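Local coordinates for protein ComZ (PDB 6QVI) that probably serves as a DNA receptor at the tip of the competence pilus, combining a pilin-like domain with a beta-solenoid domain, at residues Asn73-Ala78 against Ala96-Asp101; Ile441-Gln446 against Asn464-Ser469; Phe458-Gly463 against Asn473-Thr478. All coordinates share one frame; numbering follows the deposited sequence.

Interaction 1 (Asn73-Ala78 against Ala96-Asp101)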
ATOM      1  N   ASN A  73     -25.201 -10.237 -14.450  1.00 71.28           N
ATOM      2  CA  ASN A  73     -24.077  -9.872 -15.280  1.00 69.30           C
ATOM      3  C   ASN A  73     -24.292  -8.786 -16.312  1.00 70.71           C
ATOM      4  O   ASN A  73     -23.597  -8.770 -17.279  1.00 76.61           O
ATOM      5  CB  ASN A  73     -23.521 -11.087 -15.978  1.00 73.12           C
ATOM      6  CG  ASN A  73     -23.154 -12.174 -15.029  1.00 81.51           C
ATOM      7  OD1 ASN A  73     -22.428 -11.959 -14.082  1.00 76.11           O
ATOM      8  ND2 ASN A  73     -23.658 -13.359 -15.283  1.00 90.32           N
ATOM      9  N   ARG A  74     -25.160  -7.825 -16.084  1.00 62.02           N
ATOM     10  CA  ARG A  74     -25.412  -6.834 -17.072  1.00 56.16           C
ATOM     11  C   ARG A  74     -25.643  -5.495 -16.411  1.00 56.36           C
ATOM     12  O   ARG A  74     -26.167  -5.417 -15.336  1.00 56.23           O
ATOM     13  CB  ARG A  74     -26.607  -7.319 -17.877  1.00 60.78           C
ATOM     14  CG  ARG A  74     -27.543  -6.282 -18.442  1.00 66.66           C
ATOM     15  CD  ARG A  74     -28.861  -6.905 -18.849  1.00 69.82           C
ATOM     16  NE  ARG A  74     -29.955  -5.960 -18.728  1.00 73.76           N
ATOM     17  CZ  ARG A  74     -30.312  -5.102 -19.668  1.00 78.80           C
ATOM     18  NH1 ARG A  74     -29.677  -5.065 -20.814  1.00 81.59           N
ATOM     19  NH2 ARG A  74     -31.312  -4.279 -19.469  1.00 85.26           N
ATOM     20  N   LEU A  75     -25.218  -4.438 -17.065  1.00 48.86           N
ATOM     21  CA  LEU A  75     -25.380  -3.115 -16.538  1.00 60.05           C
ATOM     22  C   LEU A  75     -25.601  -2.145 -17.658  1.00 56.62           C
ATOM     23  O   LEU A  75     -24.773  -1.987 -18.489  1.00 59.53           O
ATOM     24  CB  LEU A  75     -24.137  -2.728 -15.786  1.00 62.31           C
ATOM     25  CG  LEU A  75     -23.997  -1.249 -15.539  1.00 61.85           C
ATOM     26  CD1 LEU A  75     -24.980  -0.875 -14.469  1.00 69.91           C
ATOM     27  CD2 LEU A  75     -22.609  -0.934 -15.076  1.00 66.90           C
ATOM     28  N   VAL A  76     -26.701  -1.432 -17.629  1.00 47.71           N
ATOM     29  CA  VAL A  76     -27.011  -0.528 -18.719  1.00 50.45           C
ATOM     30  C   VAL A  76     -26.363   0.816 -18.480  1.00 51.31           C
ATOM     31  O   VAL A  76     -26.688   1.505 -17.513  1.00 66.81           O
ATOM     32  CB  VAL A  76     -28.528  -0.385 -18.910  1.00 55.97           C
ATOM     33  CG1 VAL A  76     -28.796   0.658 -19.964  1.00 49.90           C
ATOM     34  CG2 VAL A  76     -29.094  -1.739 -19.341  1.00 46.94           C
ATOM     35  N   LEU A  77     -25.486   1.219 -19.401  1.00 51.95           N
ATOM     36  CA  LEU A  77     -24.850   2.532 -19.314  1.00 53.77           C
ATOM     37  C   LEU A  77     -25.593   3.631 -20.063  1.00 62.62           C
ATOM     38  O   LEU A  77     -25.369   4.804 -19.755  1.00 58.23           O
ATOM     39  CB  LEU A  77     -23.438   2.499 -19.870  1.00 55.02           C
ATOM     40  CG  LEU A  77     -22.533   1.393 -19.403  1.00 57.00           C
ATOM     41  CD1 LEU A  77     -21.274   1.457 -20.257  1.00 56.70           C
ATOM     42  CD2 LEU A  77     -22.271   1.558 -17.925  1.00 58.70           C
ATOM     43  N   ALA A  78     -26.427   3.299 -21.063  1.00 65.05           N
ATOM     44  CA  ALA A  78     -27.159   4.347 -21.790  1.00 65.44           C
ATOM     45  C   ALA A  78     -28.293   3.742 -22.602  1.00 68.95           C
ATOM     46  O   ALA A  78     -28.084   2.801 -23.374  1.00 73.15           O
ATOM     47  CB  ALA A  78     -26.248   5.148 -22.731  1.00 50.18           C
ATOM     48  N   ALA A  96     -26.109   1.540 -24.930  1.00 68.04           N
ATOM     49  CA  ALA A  96     -24.850   0.922 -24.529  1.00 61.01           C
ATOM     50  C   ALA A  96     -25.107   0.100 -23.282  1.00 53.37           C
ATOM     51  O   ALA A  96     -25.681   0.608 -22.307  1.00 62.43           O
ATOM     52  CB  ALA A  96     -23.762   1.962 -24.276  1.00 60.46           C
ATOM     53  N   THR A  97     -24.684  -1.158 -23.321  1.00 43.17           N
ATOM     54  CA  THR A  97     -24.832  -2.092 -22.217  1.00 49.80           C
ATOM     55  C   THR A  97     -23.477  -2.706 -21.938  1.00 55.93           C
ATOM     56  O   THR A  97     -22.724  -3.010 -22.869  1.00 57.46           O
ATOM     57  CB  THR A  97     -25.830  -3.221 -22.521  1.00 57.82           C
ATOM     58  OG1 THR A  97     -27.086  -2.666 -22.923  1.00 76.54           O
ATOM     59  CG2 THR A  97     -26.061  -4.045 -21.295  1.00 58.69           C
ATOM     60  N   LEU A  98     -23.174  -2.869 -20.648  1.00 57.18           N
ATOM     61  CA  LEU A  98     -21.913  -3.431 -20.184  1.00 54.45           C
ATOM     62  C   LEU A  98     -22.196  -4.781 -19.555  1.00 50.00           C
ATOM     63  O   LEU A  98     -23.052  -4.880 -18.672  1.00 55.31           O
ATOM     64  CB  LEU A  98     -21.238  -2.507 -19.167  1.00 55.37           C
ATOM     65  CG  LEU A  98     -19.967  -3.137 -18.576  1.00 51.46           C
ATOM     66  CD1 LEU A  98     -18.994  -3.410 -19.696  1.00 47.71           C
ATOM     67  CD2 LEU A  98     -19.333  -2.270 -17.489  1.00 49.53           C
ATOM     68  N   TYR A  99     -21.519  -5.815 -20.043  1.00 47.73           N
ATOM     69  CA  TYR A  99     -21.701  -7.181 -19.564  1.00 51.68           C
ATOM     70  C   TYR A  99     -20.406  -7.731 -18.980  1.00 55.76           C
ATOM     71  O   TYR A  99     -19.337  -7.605 -19.595  1.00 50.94           O
ATOM     72  CB  TYR A  99     -22.155  -8.091 -20.710  1.00 45.04           C
ATOM     73  CG  TYR A  99     -23.377  -7.612 -21.428  1.00 68.13           C
ATOM     74  CD1 TYR A  99     -23.272  -6.728 -22.496  1.00 66.67           C
ATOM     75  CD2 TYR A  99     -24.634  -8.065 -21.068  1.00 76.03           C
ATOM     76  CE1 TYR A  99     -24.387  -6.298 -23.176  1.00 63.92           C
ATOM     77  CE2 TYR A  99     -25.752  -7.655 -21.743  1.00 73.31           C
ATOM     78  CZ  TYR A  99     -25.639  -6.773 -22.802  1.00 67.75           C
ATOM     79  OH  TYR A  99     -26.809  -6.350 -23.444  1.00 62.61           O
ATOM     80  N   LYS A 100     -20.500  -8.378 -17.828  1.00 62.51           N
ATOM     81  CA  LYS A 100     -19.340  -9.052 -17.262  1.00 69.36           C
ATOM     82  C   LYS A 100     -19.433 -10.546 -17.525  1.00 65.44           C
ATOM     83  O   LYS A 100     -20.523 -11.117 -17.603  1.00 67.78           O
ATOM     84  CB  LYS A 100     -19.180  -8.781 -15.766  1.00 74.80           C
ATOM     85  CG  LYS A 100     -19.904  -9.736 -14.871  1.00 81.56           C
ATOM     86  CD  LYS A 100     -19.712  -9.337 -13.427  1.00 87.35           C
ATOM     87  CE  LYS A 100     -19.233 -10.495 -12.619  1.00 92.46           C
ATOM     88  NZ  LYS A 100     -19.550 -10.199 -11.206  1.00 97.52           N
ATOM     89  N   ASP A 101     -18.270 -11.165 -17.681  1.00 68.21           N
ATOM     90  CA  ASP A 101     -18.186 -12.603 -17.875  1.00 76.07           C
ATOM     91  C   ASP A 101     -18.509 -13.348 -16.591  1.00 81.02           C
ATOM     92  O   ASP A 101     -18.025 -12.995 -15.513  1.00 91.63           O
ATOM     93  CB  ASP A 101     -16.776 -12.969 -18.337  1.00 86.01           C
ATOM     94  CG  ASP A 101     -16.691 -14.365 -18.929  1.00 99.50           C
ATOM     95  OD1 ASP A 101     -16.726 -14.491 -20.179  1.00 95.79           O
ATOM     96  OD2 ASP A 101     -16.582 -15.334 -18.141  1.00109.85           O
TER
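The Arg74 guanidinium and the Tyr99 ring stand side by side on one face of an antiparallel sheet, their planes 46° apart. Tyr99 OH lies at the edge of the guanidinium, near its plane, at 4.1 Å from Arg74 NH1, while Val76 CG2, on the same strand as Arg74, sits over one face toward the rim. The ring is met obliquely by Arg74 CB, 3.8 Å from Tyr99 CD2. This is a pilin-like domain, in which a long N-terminal helix packs on a sheet; Arg74 and Tyr99 are a non-hydrogen-bonded pair of that sheet, whose edge is interrupted further on by a classic beta bulge at Leu77 and Ala78. The Arg74 chain is extended from CG to NE (chi2 -163°), which lays it alongside the ring and brings NH1 within 3.8 Å of Thr97 CG2. Replacing Tyr99 by alanine would take the ring away from Arg74 CB and CG, and the arginine, having lost this flank, would probably be freer to swing.

On the other face the leucines gather. Leu77 CD1 lies 4.1 Å from Leu98 CB, and Leu75 CD2 meets Leu98 CD2 at 4.3 Å; Tyr28 and Leu32 of helix 12-40 cover this side. At the far end Asn73 and Lys100 cross at about a right angle, with Asn73 OD1 3.5 Å from Lys100 CG, while Lys100 NZ is hydrogen-bonded to Ala56 O.

Between the strands, Leu75 and Leu98 form a hydrogen-bonded pair, each giving its N-H to the other's carbonyl. Beyond Val76 the register slips by one residue, and both Leu77 and Ala78 face Ala96. The Ala96 carbonyl takes two donors there: Leu77 N, 3.0 Å from Ala96 O and tilted 29° from the carbonyl plane, and Ala78 N, 3.1 Å from Ala96 O, which lies in that plane on a lone pair.

Interaction 2 (Ile441-Gln446 against Asn464-Ser469); sequences IYQRGQ and NVLFGS
Asn464 reaches across to the turn at Gly445, and hydrogen bonds carry most of this contact. Asn464 ND2 donates to Gly445 O at 2.6 Å, with the acceptor nearly in the plane of the asparagine amide but the donor standing 72° above the carbonyl plane. From the opposite face of that plane Gln443 NE2 reaches the same Gly445 O, at 3.2 Å, leaving the buried oxygen gripped by two side-chain amides. Gln443 can do this because its CG is anti to the backbone N (chi1 161°) and the chain beyond is extended; its NE2 also makes a weak bond to Val465 O. One backbone bond joins the segments, Val465 N to Gln446 O at 2.9 Å.

Packing adds less. Gln443 OE1 lies 3.5 Å from Leu466 CB, and Gln446 CG rests 3.5 Å from Asn464 ND2, the two amides being turned almost perpendicular to each other (80°). Arg444 points off to Asp414, with which it forms a salt bridge.

Side-chain amides thus fasten the corner after strand 441-443 to the corner that leads into strand 465-467, as befits successive coils of a beta-solenoid.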
ATOM      1  N   ILE A 441      14.234  -3.992  13.539  1.00 51.19           N
ATOM      2  CA  ILE A 441      13.725  -2.753  14.123  1.00 64.46           C
ATOM      3  C   ILE A 441      13.156  -3.059  15.495  1.00 67.28           C
ATOM      4  O   ILE A 441      12.295  -3.930  15.641  1.00 74.63           O
ATOM      5  CB  ILE A 441      12.639  -2.071  13.271  1.00 64.65           C
ATOM      6  CG1 ILE A 441      13.229  -1.530  11.989  1.00 54.86           C
ATOM      7  CG2 ILE A 441      11.976  -0.931  14.076  1.00 47.43           C
ATOM      8  CD1 ILE A 441      12.330  -0.581  11.361  1.00 52.12           C
ATOM      9  N   TYR A 442      13.585  -2.294  16.480  1.00 73.42           N
ATOM     10  CA  TYR A 442      13.078  -2.399  17.830  1.00 74.24           C
ATOM     11  C   TYR A 442      12.506  -1.042  18.182  1.00 71.36           C
ATOM     12  O   TYR A 442      13.244  -0.046  18.216  1.00 71.41           O
ATOM     13  CB  TYR A 442      14.189  -2.798  18.804  1.00 71.02           C
ATOM     14  CG  TYR A 442      13.707  -3.495  20.066  1.00 77.35           C
ATOM     15  CD1 TYR A 442      12.760  -2.910  20.899  1.00 77.00           C
ATOM     16  CD2 TYR A 442      14.156  -4.773  20.380  1.00 80.17           C
ATOM     17  CE1 TYR A 442      12.311  -3.572  22.030  1.00 86.80           C
ATOM     18  CE2 TYR A 442      13.707  -5.444  21.490  1.00 81.50           C
ATOM     19  CZ  TYR A 442      12.789  -4.845  22.323  1.00 82.89           C
ATOM     20  OH  TYR A 442      12.347  -5.531  23.448  1.00 72.86           O
ATOM     21  N   GLN A 443      11.208  -1.006  18.477  1.00 65.08           N
ATOM     22  CA  GLN A 443      10.559   0.209  18.963  1.00 68.22           C
ATOM     23  C   GLN A 443      10.255   0.073  20.459  1.00 71.27           C
ATOM     24  O   GLN A 443       9.372  -0.702  20.853  1.00 69.01           O
ATOM     25  CB  GLN A 443       9.281   0.488  18.176  1.00 61.23           C
ATOM     26  CG  GLN A 443       8.330   1.437  18.875  1.00 68.27           C
ATOM     27  CD  GLN A 443       7.015   1.529  18.160  1.00 74.38           C
ATOM     28  OE1 GLN A 443       6.897   1.092  17.018  1.00 79.56           O
ATOM     29  NE2 GLN A 443       6.023   2.140  18.795  1.00 78.28           N
ATOM     30  N   ARG A 444      10.939   0.868  21.284  1.00 69.80           N
ATOM     31  CA  ARG A 444      10.553   0.979  22.684  1.00 76.41           C
ATOM     32  C   ARG A 444       9.891   2.318  23.029  1.00 81.70           C
ATOM     33  O   ARG A 444       9.377   2.461  24.156  1.00 80.32           O
ATOM     34  CB  ARG A 444      11.764   0.745  23.619  1.00 79.29           C
ATOM     35  CG  ARG A 444      12.785  -0.317  23.164  1.00 78.97           C
ATOM     36  CD  ARG A 444      14.015  -0.460  24.087  1.00 74.45           C
ATOM     37  NE  ARG A 444      14.757  -1.696  23.806  1.00 74.06           N
ATOM     38  CZ  ARG A 444      15.678  -1.856  22.855  1.00 67.03           C
ATOM     39  NH1 ARG A 444      16.023  -0.863  22.045  1.00 64.94           N
ATOM     40  NH2 ARG A 444      16.248  -3.044  22.715  1.00 69.12           N
ATOM     41  N   GLY A 445       9.870   3.283  22.095  1.00 80.45           N
ATOM     42  CA  GLY A 445       9.054   4.479  22.268  1.00 86.01           C
ATOM     43  C   GLY A 445       7.568   4.184  22.219  1.00 96.22           C
ATOM     44  O   GLY A 445       7.120   3.215  21.603  1.00 95.22           O
ATOM     45  N   GLN A 446       6.787   5.003  22.923  1.00101.09           N
ATOM     46  CA  GLN A 446       5.390   4.619  23.050  1.00103.13           C
ATOM     47  C   GLN A 446       4.609   4.892  21.773  1.00102.22           C
ATOM     48  O   GLN A 446       3.733   4.109  21.404  1.00103.38           O
ATOM     49  CB  GLN A 446       4.760   5.312  24.264  1.00114.46           C
ATOM     50  CG  GLN A 446       4.921   4.427  25.501  1.00125.35           C
ATOM     51  CD  GLN A 446       3.819   4.537  26.554  1.00136.82           C
ATOM     52  OE1 GLN A 446       3.840   3.774  27.523  1.00147.54           O
ATOM     53  NE2 GLN A 446       2.861   5.459  26.372  1.00135.51           N
ATOM     54  N   ASN A 464       2.986  -0.081  23.390  1.00 84.76           N
ATOM     55  CA  ASN A 464       3.401   0.907  22.416  1.00 88.72           C
ATOM     56  C   ASN A 464       2.666   0.667  21.120  1.00 90.38           C
ATOM     57  O   ASN A 464       2.363  -0.474  20.762  1.00 91.98           O
ATOM     58  CB  ASN A 464       4.918   0.803  22.237  1.00 88.76           C
ATOM     59  CG  ASN A 464       5.628   0.888  23.590  1.00 94.78           C
ATOM     60  OD1 ASN A 464       5.400   0.049  24.448  1.00102.13           O
ATOM     61  ND2 ASN A 464       6.504   1.837  23.751  1.00 94.37           N
ATOM     62  N   VAL A 465       2.364   1.749  20.428  1.00 90.32           N
ATOM     63  CA  VAL A 465       1.574   1.690  19.211  1.00 85.83           C
ATOM     64  C   VAL A 465       2.351   2.359  18.085  1.00 83.20           C
ATOM     65  O   VAL A 465       3.012   3.384  18.283  1.00 83.45           O
ATOM     66  CB  VAL A 465       0.158   2.292  19.434  1.00 85.16           C
ATOM     67  CG1 VAL A 465       0.222   3.722  19.863  1.00 85.98           C
ATOM     68  CG2 VAL A 465      -0.707   2.159  18.188  1.00 78.59           C
ATOM     69  N   LEU A 466       2.306   1.746  16.909  1.00 83.54           N
ATOM     70  CA  LEU A 466       2.945   2.281  15.717  1.00 78.24           C
ATOM     71  C   LEU A 466       1.864   2.636  14.721  1.00 85.30           C
ATOM     72  O   LEU A 466       0.999   1.804  14.412  1.00 83.55           O
ATOM     73  CB  LEU A 466       3.916   1.282  15.105  1.00 71.19           C
ATOM     74  CG  LEU A 466       4.450   1.680  13.746  1.00 71.45           C
ATOM     75  CD1 LEU A 466       5.206   3.009  13.831  1.00 73.49           C
ATOM     76  CD2 LEU A 466       5.349   0.597  13.360  1.00 69.51           C
ATOM     77  N   PHE A 467       1.877   3.882  14.275  1.00 84.02           N
ATOM     78  CA  PHE A 467       0.950   4.351  13.265  1.00 76.72           C
ATOM     79  C   PHE A 467       1.675   4.472  11.944  1.00 80.60           C
ATOM     80  O   PHE A 467       2.771   5.040  11.884  1.00 90.55           O
ATOM     81  CB  PHE A 467       0.339   5.690  13.660  1.00 78.53           C
ATOM     82  CG  PHE A 467      -0.168   5.733  15.071  1.00 87.04           C
ATOM     83  CD1 PHE A 467      -1.526   5.666  15.335  1.00 92.69           C
ATOM     84  CD2 PHE A 467       0.703   5.891  16.133  1.00 90.19           C
ATOM     85  CE1 PHE A 467      -2.006   5.726  16.639  1.00 97.03           C
ATOM     86  CE2 PHE A 467       0.225   5.958  17.444  1.00 94.99           C
ATOM     87  CZ  PHE A 467      -1.132   5.878  17.690  1.00 99.38           C
ATOM     88  N   GLY A 468       1.049   3.982  10.889  1.00 78.70           N
ATOM     89  CA  GLY A 468       1.732   3.881   9.622  1.00 73.86           C
ATOM     90  C   GLY A 468       1.509   2.478   9.097  1.00 69.31           C
ATOM     91  O   GLY A 468       0.395   2.171   8.669  1.00 75.39           O
ATOM     92  N   SER A 469       2.558   1.650   9.066  1.00 56.37           N
ATOM     93  CA  SER A 469       2.475   0.276   8.576  1.00 58.81           C
ATOM     94  C   SER A 469       3.820  -0.385   8.823  1.00 56.59           C
ATOM     95  O   SER A 469       4.854   0.292   8.817  1.00 58.09           O
ATOM     96  CB  SER A 469       2.133   0.227   7.073  1.00 64.54           C
ATOM     97  OG  SER A 469       2.892   1.207   6.373  1.00 67.16           O
TER

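Interaction 3 (Phe458-Gly463 against Asn473-Thr478)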
ATOM      1  N   PHE A 458      10.587  -7.048  13.175  1.00 59.35           N
ATOM      2  CA  PHE A 458      10.266  -5.801  13.791  1.00 60.03           C
ATOM      3  C   PHE A 458       9.759  -6.090  15.161  1.00 64.12           C
ATOM      4  O   PHE A 458       8.736  -6.682  15.281  1.00 62.52           O
ATOM      5  CB  PHE A 458       9.178  -5.155  13.019  1.00 45.49           C
ATOM      6  CG  PHE A 458       8.507  -4.064  13.732  1.00 47.63           C
ATOM      7  CD1 PHE A 458       8.786  -2.789  13.428  1.00 48.76           C
ATOM      8  CD2 PHE A 458       7.573  -4.323  14.659  1.00 51.98           C
ATOM      9  CE1 PHE A 458       8.160  -1.770  14.062  1.00 53.60           C
ATOM     10  CE2 PHE A 458       6.929  -3.317  15.297  1.00 61.99           C
ATOM     11  CZ  PHE A 458       7.226  -2.034  15.001  1.00 55.84           C
ATOM     12  N   ARG A 459      10.487  -5.669  16.185  1.00 59.96           N
ATOM     13  CA  ARG A 459      10.109  -5.887  17.564  1.00 64.59           C
ATOM     14  C   ARG A 459       9.458  -4.687  18.148  1.00 66.10           C
ATOM     15  O   ARG A 459       9.744  -3.585  17.793  1.00 61.72           O
ATOM     16  CB  ARG A 459      11.302  -6.228  18.426  1.00 76.07           C
ATOM     17  CG  ARG A 459      11.941  -7.550  18.096  1.00 78.74           C
ATOM     18  CD  ARG A 459      12.901  -8.014  19.160  1.00 70.37           C
ATOM     19  NE  ARG A 459      13.353  -9.350  18.849  1.00 68.63           N
ATOM     20  CZ  ARG A 459      14.231  -9.611  17.914  1.00 71.50           C
ATOM     21  NH1 ARG A 459      14.739  -8.627  17.226  1.00 65.65           N
ATOM     22  NH2 ARG A 459      14.595 -10.842  17.661  1.00 79.33           N
ATOM     23  N   VAL A 460       8.572  -4.927  19.086  1.00 56.81           N
ATOM     24  CA  VAL A 460       7.860  -3.867  19.732  1.00 66.34           C
ATOM     25  C   VAL A 460       7.495  -4.355  21.119  1.00 72.85           C
ATOM     26  O   VAL A 460       7.398  -5.530  21.365  1.00 82.85           O
ATOM     27  CB  VAL A 460       6.644  -3.507  18.915  1.00 69.31           C
ATOM     28  CG1 VAL A 460       5.670  -4.643  18.925  1.00 77.70           C
ATOM     29  CG2 VAL A 460       6.023  -2.215  19.355  1.00 65.98           C
ATOM     30  N   VAL A 461       7.358  -3.433  22.040  1.00 69.81           N
ATOM     31  CA  VAL A 461       7.043  -3.726  23.426  1.00 81.32           C
ATOM     32  C   VAL A 461       5.541  -3.582  23.659  1.00 80.41           C
ATOM     33  O   VAL A 461       4.883  -2.726  23.047  1.00 71.40           O
ATOM     34  CB  VAL A 461       7.850  -2.778  24.324  1.00 92.56           C
ATOM     35  CG1 VAL A 461       9.296  -3.283  24.490  1.00 95.40           C
ATOM     36  CG2 VAL A 461       7.893  -1.440  23.620  1.00 87.75           C
ATOM     37  N   LYS A 462       4.989  -4.425  24.536  1.00 82.55           N
ATOM     38  CA  LYS A 462       3.601  -4.268  24.964  1.00 84.13           C
ATOM     39  C   LYS A 462       3.308  -2.816  25.338  1.00 87.13           C
ATOM     40  O   LYS A 462       4.090  -2.177  26.041  1.00 90.22           O
ATOM     41  CB  LYS A 462       3.323  -5.157  26.184  1.00 94.61           C
ATOM     42  CG  LYS A 462       4.107  -6.453  26.259  1.00105.66           C
ATOM     43  CD  LYS A 462       4.096  -7.028  27.704  1.00121.45           C
ATOM     44  CE  LYS A 462       3.952  -8.570  27.716  1.00129.16           C
ATOM     45  NZ  LYS A 462       3.290  -9.107  28.936  1.00132.62           N
ATOM     46  N   GLY A 463       2.193  -2.290  24.856  1.00 92.53           N
ATOM     47  CA  GLY A 463       1.739  -0.968  25.254  1.00 94.90           C
ATOM     48  C   GLY A 463       2.022   0.130  24.264  1.00 91.54           C
ATOM     49  O   GLY A 463       1.382   1.191  24.328  1.00102.18           O
ATOM     50  N   ASN A 473       9.758  -9.213   7.704  1.00 51.77           N
ATOM     51  CA  ASN A 473       9.770 -10.640   7.495  1.00 49.91           C
ATOM     52  C   ASN A 473       9.209 -11.374   8.692  1.00 56.78           C
ATOM     53  O   ASN A 473       8.636 -12.461   8.520  1.00 63.78           O
ATOM     54  CB  ASN A 473      11.198 -11.093   7.202  1.00 52.94           C
ATOM     55  CG  ASN A 473      11.243 -12.491   6.679  1.00 70.83           C
ATOM     56  OD1 ASN A 473      11.299 -13.455   7.451  1.00 77.59           O
ATOM     57  ND2 ASN A 473      11.158 -12.626   5.353  1.00 77.26           N
ATOM     58  N   GLN A 474       9.292 -10.753   9.878  1.00 57.27           N
ATOM     59  CA  GLN A 474       8.732 -11.286  11.112  1.00 59.85           C
ATOM     60  C   GLN A 474       8.350 -10.128  12.026  1.00 55.39           C
ATOM     61  O   GLN A 474       9.031  -9.101  12.069  1.00 59.65           O
ATOM     62  CB  GLN A 474       9.710 -12.193  11.844  1.00 71.10           C
ATOM     63  CG  GLN A 474       9.784 -13.622  11.378  1.00 86.01           C
ATOM     64  CD  GLN A 474      10.542 -14.499  12.386  1.00104.24           C
ATOM     65  OE1 GLN A 474      11.399 -15.299  12.003  1.00116.85           O
ATOM     66  NE2 GLN A 474      10.212 -14.355  13.681  1.00 94.69           N
ATOM     67  N   PHE A 475       7.302 -10.321  12.796  1.00 48.46           N
ATOM     68  CA  PHE A 475       6.799  -9.342  13.733  1.00 57.51           C
ATOM     69  C   PHE A 475       6.836 -10.028  15.066  1.00 73.06           C
ATOM     70  O   PHE A 475       6.518 -11.188  15.154  1.00 72.83           O
ATOM     71  CB  PHE A 475       5.380  -8.994  13.375  1.00 60.59           C
ATOM     72  CG  PHE A 475       4.757  -7.952  14.232  1.00 57.64           C
ATOM     73  CD1 PHE A 475       4.250  -8.263  15.444  1.00 60.90           C
ATOM     74  CD2 PHE A 475       4.617  -6.688  13.779  1.00 57.14           C
ATOM     75  CE1 PHE A 475       3.658  -7.316  16.207  1.00 58.07           C
ATOM     76  CE2 PHE A 475       4.028  -5.732  14.537  1.00 49.85           C
ATOM     77  CZ  PHE A 475       3.540  -6.047  15.747  1.00 53.50           C
ATOM     78  N   CYS A 476       7.247  -9.311  16.102  1.00 77.46           N
ATOM     79  CA  CYS A 476       7.388  -9.886  17.418  1.00 79.06           C
ATOM     80  C   CYS A 476       7.144  -8.897  18.535  1.00 76.15           C
ATOM     81  O   CYS A 476       7.478  -7.748  18.433  1.00 74.27           O
ATOM     82  CB  CYS A 476       8.785 -10.440  17.495  1.00 90.34           C
ATOM     83  SG  CYS A 476       9.406 -10.869  19.103  1.00116.32           S
ATOM     84  N   THR A 477       6.529  -9.358  19.606  1.00 73.94           N
ATOM     85  CA  THR A 477       6.226  -8.497  20.729  1.00 80.91           C
ATOM     86  C   THR A 477       6.988  -8.941  21.932  1.00 82.76           C
ATOM     87  O   THR A 477       7.222 -10.100  22.103  1.00 86.68           O
ATOM     88  CB  THR A 477       4.753  -8.553  21.039  1.00 85.05           C
ATOM     89  OG1 THR A 477       4.050  -8.483  19.817  1.00 83.24           O
ATOM     90  CG2 THR A 477       4.352  -7.386  21.833  1.00 88.37           C
ATOM     91  N   THR A 478       7.392  -8.018  22.777  1.00 83.25           N
ATOM     92  CA  THR A 478       8.160  -8.420  23.926  1.00 86.94           C
ATOM     93  C   THR A 478       7.600  -7.865  25.171  1.00 89.21           C
ATOM     94  O   THR A 478       6.873  -6.885  25.133  1.00 86.40           O
ATOM     95  CB  THR A 478       9.558  -7.869  23.859  1.00 87.18           C
ATOM     96  OG1 THR A 478       9.495  -6.543  23.348  1.00 81.59           O
ATOM     97  CG2 THR A 478      10.386  -8.722  22.992  1.00 86.22           C
TER
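Phe458 opens the contact by setting its ring beside that of Phe475, the two pointing the same way. As a parallel bridge pair both residues face the same side of the sheet, and with CG anti to the backbone N in each (chi1 164° and -178°) the rings run alongside each other. Their planes are near parallel, at 24°, but slid apart so that they barely overlap, with centroids 5.5 Å apart and Phe458 CD2 3.8 Å from Phe475 CE2. The Phe458 backbone is held at both ends: its N-H goes to Gln474 O, and its carbonyl receives Cys476 N.

Arg459 turns to the other face, where its NE passes 4.2 Å from Cys476 SG. That sulfur is tied to Cys486 by a disulfide, and the guanidinium finds its charge partner in Asp440.

Neighbours in register, Phe458 with Phe475 and Arg459 with Cys476, show the parallel stacking of strands that defines a beta-solenoid: each coil repeats the path of the last, and like positions fall beside one another. Val460 continues the face of the phenylalanines, laying CG1 obliquely across Phe475 at 4.1 Å from CZ; Val470 and Val494 pack against Phe475 as well. Val460 N bonds to Cys476 O, and Val460 O accepts Thr478 N at 2.9 Å, while Thr477 CG2 lies 3.6 Å from Val460 O.

Val461 shares the face of Arg459, its CG1 3.5 Å from Thr478 OG1, a hydroxyl that is hydrogen-bonded to Tyr442 OH. At Lys462 the strand has ended, yet its N-H still reaches over to Thr478 O at 3.2 Å, prolonging the ladder by one bond, and the side chain leads away to Gln490, whose OE1 receives NZ.

In the fold
After the long N-terminal helix 12-40, interaction 1 closes a loop, bringing the end of strand 90-100 back against residues 73-78 within the pilin-like sheet. The chain then runs on into the beta-solenoid, and there the other two contacts form, their centres 48 and 49 Å from that of interaction 1 and on the opposite side of the chain's centre. Interaction 2 opens at 441-446; before 464-469 closes it, interaction 3 has opened at 458-463, to close at 473-478, and the two loops therefore cross. Strands 441-443 and 457-461 are parallel neighbours, with Ile441 O 2.6 Å from Arg459 N in a probable hydrogen bond, which joins both contacts into consecutive coils.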